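Local coordinates for D-alanyl-D-alanine carboxypeptidase (Streptococcus pneumoniae R6, PDB 1XP4), which probably trims the terminal D-alanine from peptidoglycan precursor peptides, acting as a serine-type D-Ala-D-Ala carboxypeptidase in cell wall synthesis, at residues Ala139-Glu150 against Tyr157-Leu168. Numbering follows the deposited sequence.
Sequences ATVVNTTGLNNE and YPGSKKDEENKL
Asn166 reaches across to the backbone of Val142 and Asn143, into the bend of 139-150. Asn166 CB passes Thr140 O at 3.5 Å. Chi1 of -61° sets CG opposite the carbonyl carbon and carries the amide inward. There Asn166 OD1 accepts two backbone N-H groups: Val142 N at 2.9 Å, nearly straight at 169° but tilted from the carbonyl plane, and Asn143 N, which lies in that plane on a lone pair. Asn166 ND2 donates to Asn143 O at 3.0 Å, standing above that carbonyl's plane, and also to Thr43 OG1. Both polar ends of this buried amide are thus engaged, which should fix its flip. Next to it, Thr140 and Lys167 form a single antiparallel hydrogen-bonded bridge, and Leu168 continues by backbone bonds to Val37 of strand 37-38, the partner of strand 167-168. In this S11-family, penicillin-binding protein fold the bend borders the predicted active site: Thr145 O accepts from Lys44 NZ, and Gly146 lies near Ser41. Inside the bend, Asn143 OD1 accepts from Gly146 N, an Asx motif. Farther along, Asn149 ND2 donates to Lys161 O at 2.7 Å, the acceptor lying in the plane of its amide, while Asn149 N binds Glu164 O. Asn148, its CG trans to the backbone N (chi1 -178°), sends ND2 to Asp163 O and, at 3.1 Å, to the anti side of Glu165 OE2, with amide and carboxylate planes almost perpendicular. Water 1 joins Val142 O, Asn149 OD1 and Tyr157 N, accepting from Tyr157 N at 2.6 Å.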
loop_
_atom_site.group_PDB
_atom_site.type_symbol
_atom_site.label_atom_id
_atom_site.label_comp_id
_atom_site.label_asym_id
_atom_site.label_seq_id
_atom_site.Cartn_x
_atom_site.Cartn_y
_atom_site.Cartn_z
ATOM N N ALA A 139 7.947 -4.416 -14.049
ATOM C CA ALA A 139 8.429 -3.113 -13.622
ATOM C C ALA A 139 9.766 -2.696 -14.237
ATOM O O ALA A 139 10.555 -3.529 -14.693
ATOM C CB ALA A 139 8.533 -3.078 -12.110
ATOM N N THR A 140 9.997 -1.386 -14.242
ATOM C CA THR A 140 11.224 -0.792 -14.751
ATOM C C THR A 140 11.697 0.192 -13.698
ATOM O O THR A 140 11.106 1.261 -13.541
ATOM C CB THR A 140 10.987 -0.006 -16.040
ATOM O OG1 THR A 140 10.573 -0.903 -17.077
ATOM C CG2 THR A 140 12.262 0.719 -16.456
ATOM N N VAL A 141 12.752 -0.167 -12.976
ATOM C CA VAL A 141 13.271 0.704 -11.931
ATOM C C VAL A 141 14.720 1.075 -12.181
ATOM O O VAL A 141 15.596 0.213 -12.249
ATOM C CB VAL A 141 13.170 0.038 -10.531
ATOM C CG1 VAL A 141 13.619 1.024 -9.444
ATOM C CG2 VAL A 141 11.742 -0.441 -10.278
ATOM N N VAL A 142 14.965 2.371 -12.309
ATOM C CA VAL A 142 16.308 2.868 -12.539
ATOM C C VAL A 142 16.790 3.760 -11.390
ATOM O O VAL A 142 17.998 3.954 -11.216
ATOM C CB VAL A 142 16.386 3.633 -13.877
ATOM C CG1 VAL A 142 16.151 2.659 -15.019
ATOM C CG2 VAL A 142 15.353 4.775 -13.909
ATOM N N ASN A 143 15.853 4.309 -10.615
ATOM C CA ASN A 143 16.219 5.142 -9.475
ATOM C C ASN A 143 15.258 4.992 -8.314
ATOM O O ASN A 143 14.192 4.394 -8.446
ATOM C CB ASN A 143 16.364 6.625 -9.862
ATOM C CG ASN A 143 15.194 7.154 -10.668
ATOM O OD1 ASN A 143 14.056 7.175 -10.207
ATOM N ND2 ASN A 143 15.480 7.601 -11.883
ATOM N N THR A 144 15.651 5.540 -7.172
ATOM C CA THR A 144 14.860 5.442 -5.959
ATOM C C THR A 144 13.914 6.594 -5.724
ATOM O O THR A 144 13.142 6.563 -4.776
ATOM C CB THR A 144 15.763 5.382 -4.736
ATOM O OG1 THR A 144 16.431 6.641 -4.586
ATOM C CG2 THR A 144 16.796 4.299 -4.901
ATOM N N THR A 145 13.964 7.609 -6.573
ATOM C CA THR A 145 13.122 8.783 -6.376
ATOM C C THR A 145 11.874 8.875 -7.231
ATOM O O THR A 145 10.799 9.185 -6.732
ATOM C CB THR A 145 13.939 10.067 -6.579
ATOM O OG1 THR A 145 14.450 10.095 -7.914
ATOM C CG2 THR A 145 15.112 10.109 -5.615
ATOM N N GLY A 146 12.010 8.610 -8.522
ATOM C CA GLY A 146 10.861 8.704 -9.399
ATOM C C GLY A 146 11.097 9.824 -10.389
ATOM O O GLY A 146 10.310 10.029 -11.312
ATOM N N LEU A 147 12.184 10.562 -10.190
ATOM C CA LEU A 147 12.540 11.646 -11.096
ATOM C C LEU A 147 12.933 11.032 -12.444
ATOM O O LEU A 147 13.084 9.812 -12.576
ATOM C CB LEU A 147 13.755 12.416 -10.575
ATOM C CG LEU A 147 13.784 13.098 -9.216
ATOM C CD1 LEU A 147 15.227 13.131 -8.721
ATOM C CD2 LEU A 147 13.218 14.489 -9.326
ATOM N N ASN A 148 13.107 11.891 -13.439
ATOM C CA ASN A 148 13.537 11.442 -14.745
ATOM C C ASN A 148 15.061 11.513 -14.673
ATOM O O ASN A 148 15.607 12.356 -13.960
ATOM C CB ASN A 148 12.988 12.379 -15.813
ATOM C CG ASN A 148 13.350 11.942 -17.209
ATOM O OD1 ASN A 148 14.435 12.245 -17.700
ATOM N ND2 ASN A 148 12.446 11.212 -17.858
ATOM N N ASN A 149 15.754 10.631 -15.383
ATOM C CA ASN A 149 17.210 10.642 -15.346
ATOM C C ASN A 149 17.853 11.955 -15.812
ATOM O O ASN A 149 18.922 12.335 -15.332
ATOM C CB ASN A 149 17.766 9.480 -16.164
ATOM C CG ASN A 149 17.661 8.153 -15.439
ATOM O OD1 ASN A 149 17.589 8.107 -14.211
ATOM N ND2 ASN A 149 17.677 7.061 -16.196
ATOM N N GLU A 150 17.213 12.652 -16.745
ATOM C CA GLU A 150 17.769 13.909 -17.236
ATOM C C GLU A 150 17.969 14.871 -16.077
ATOM O O GLU A 150 18.726 15.834 -16.191
ATOM C CB GLU A 150 16.845 14.562 -18.270
ATOM C CG GLU A 150 16.488 13.677 -19.461
ATOM C CD GLU A 150 15.680 14.417 -20.524
ATOM O OE1 GLU A 150 14.994 15.402 -20.166
ATOM O OE2 GLU A 150 15.722 14.006 -21.709
ATOM N N TYR A 157 21.561 5.106 -13.340
ATOM C CA TYR A 157 21.902 3.695 -13.292
ATOM C C TYR A 157 22.727 3.310 -14.520
ATOM O O TYR A 157 22.459 3.767 -15.631
ATOM C CB TYR A 157 20.618 2.860 -13.241
ATOM C CG TYR A 157 20.836 1.425 -12.841
ATOM C CD1 TYR A 157 21.285 0.483 -13.762
ATOM C CD2 TYR A 157 20.640 1.017 -11.525
ATOM C CE1 TYR A 157 21.538 -0.836 -13.382
ATOM C CE2 TYR A 157 20.892 -0.294 -11.132
ATOM C CZ TYR A 157 21.341 -1.216 -12.068
ATOM O OH TYR A 157 21.596 -2.510 -11.685
ATOM N N PRO A 158 23.763 2.480 -14.326
ATOM C CA PRO A 158 24.612 2.044 -15.437
ATOM C C PRO A 158 23.775 1.250 -16.430
ATOM O O PRO A 158 23.200 0.216 -16.079
ATOM C CB PRO A 158 25.653 1.169 -14.751
ATOM C CG PRO A 158 25.770 1.793 -13.407
ATOM C CD PRO A 158 24.329 2.040 -13.041
ATOM N N GLY A 159 23.699 1.737 -17.663
ATOM C CA GLY A 159 22.921 1.044 -18.668
ATOM C C GLY A 159 21.609 1.746 -18.947
ATOM O O GLY A 159 21.092 1.677 -20.059
ATOM N N SER A 160 21.066 2.425 -17.942
ATOM C CA SER A 160 19.806 3.136 -18.113
ATOM C C SER A 160 19.972 4.309 -19.081
ATOM O O SER A 160 21.064 4.847 -19.246
ATOM C CB SER A 160 19.286 3.639 -16.759
ATOM O OG SER A 160 20.106 4.662 -16.228
ATOM N N LYS A 161 18.881 4.697 -19.727
ATOM C CA LYS A 161 18.920 5.793 -20.680
ATOM C C LYS A 161 18.798 7.113 -19.941
ATOM O O LYS A 161 18.311 7.159 -18.814
ATOM C CB LYS A 161 17.801 5.619 -21.710
ATOM C CG LYS A 161 17.892 4.277 -22.438
ATOM C CD LYS A 161 16.737 4.026 -23.393
ATOM C CE LYS A 161 16.864 2.640 -24.024
ATOM N NZ LYS A 161 15.779 2.349 -25.008
ATOM N N LYS A 162 19.251 8.183 -20.582
ATOM C CA LYS A 162 19.239 9.511 -19.983
ATOM C C LYS A 162 17.882 10.124 -19.675
ATOM O O LYS A 162 17.791 11.013 -18.833
ATOM C CB LYS A 162 20.060 10.463 -20.847
ATOM C CG LYS A 162 21.537 10.104 -20.855
ATOM C CD LYS A 162 22.358 11.108 -21.643
ATOM C CE LYS A 162 23.847 10.830 -21.510
ATOM N NZ LYS A 162 24.650 11.817 -22.285
ATOM N N ASP A 163 16.829 9.674 -20.349
ATOM C CA ASP A 163 15.504 10.205 -20.052
ATOM C C ASP A 163 14.551 9.126 -19.535
ATOM O O ASP A 163 13.333 9.298 -19.567
ATOM C CB ASP A 163 14.898 10.907 -21.272
ATOM C CG ASP A 163 14.934 10.058 -22.519
ATOM O OD1 ASP A 163 14.836 8.820 -22.415
ATOM O OD2 ASP A 163 15.042 10.641 -23.617
ATOM N N GLU A 164 15.117 8.022 -19.051
ATOM C CA GLU A 164 14.328 6.915 -18.511
ATOM C C GLU A 164 13.604 7.319 -17.244
ATOM O O GLU A 164 14.060 8.187 -16.502
ATOM C CB GLU A 164 15.212 5.717 -18.159
ATOM C CG GLU A 164 15.579 4.811 -19.303
ATOM C CD GLU A 164 15.528 3.357 -18.888
ATOM O OE1 GLU A 164 14.415 2.880 -18.592
ATOM O OE2 GLU A 164 16.585 2.691 -18.846
ATOM N N GLU A 165 12.476 6.668 -16.997
ATOM C CA GLU A 165 11.687 6.916 -15.799
ATOM C C GLU A 165 11.217 5.571 -15.258
ATOM O O GLU A 165 11.053 4.622 -16.022
ATOM C CB GLU A 165 10.479 7.801 -16.120
ATOM C CG GLU A 165 10.824 9.255 -16.316
ATOM C CD GLU A 165 9.638 10.167 -16.076
ATOM O OE1 GLU A 165 8.887 9.903 -15.107
ATOM O OE2 GLU A 165 9.470 11.151 -16.837
ATOM N N ASN A 166 11.016 5.470 -13.949
ATOM C CA ASN A 166 10.550 4.202 -13.394
ATOM C C ASN A 166 9.162 3.941 -13.952
ATOM O O ASN A 166 8.410 4.887 -14.202
ATOM C CB ASN A 166 10.469 4.249 -11.865
ATOM C CG ASN A 166 11.805 4.516 -11.215
ATOM O OD1 ASN A 166 12.858 4.219 -11.779
ATOM N ND2 ASN A 166 11.768 5.063 -10.009
ATOM N N LYS A 167 8.820 2.670 -14.147
ATOM C CA LYS A 167 7.503 2.322 -14.669
ATOM C C LYS A 167 6.841 1.158 -13.929
ATOM O O LYS A 167 7.456 0.112 -13.719
ATOM C CB LYS A 167 7.604 1.974 -16.153
ATOM C CG LYS A 167 8.221 3.059 -17.001
ATOM C CD LYS A 167 7.270 3.509 -18.097
ATOM C CE LYS A 167 6.989 2.399 -19.098
ATOM N NZ LYS A 167 7.943 2.386 -20.235
ATOM N N LEU A 168 5.586 1.355 -13.537
ATOM C CA LEU A 168 4.802 0.331 -12.857
ATOM C C LEU A 168 3.356 0.492 -13.281
ATOM O O LEU A 168 2.919 1.601 -13.596
ATOM C CB LEU A 168 4.880 0.474 -11.335
ATOM C CG LEU A 168 5.997 -0.269 -10.602
ATOM C CD1 LEU A 168 7.222 0.608 -10.458
ATOM C CD2 LEU A 168 5.498 -0.669 -9.229
HETATM O O HOH W 1 19.183 5.945 -12.638
#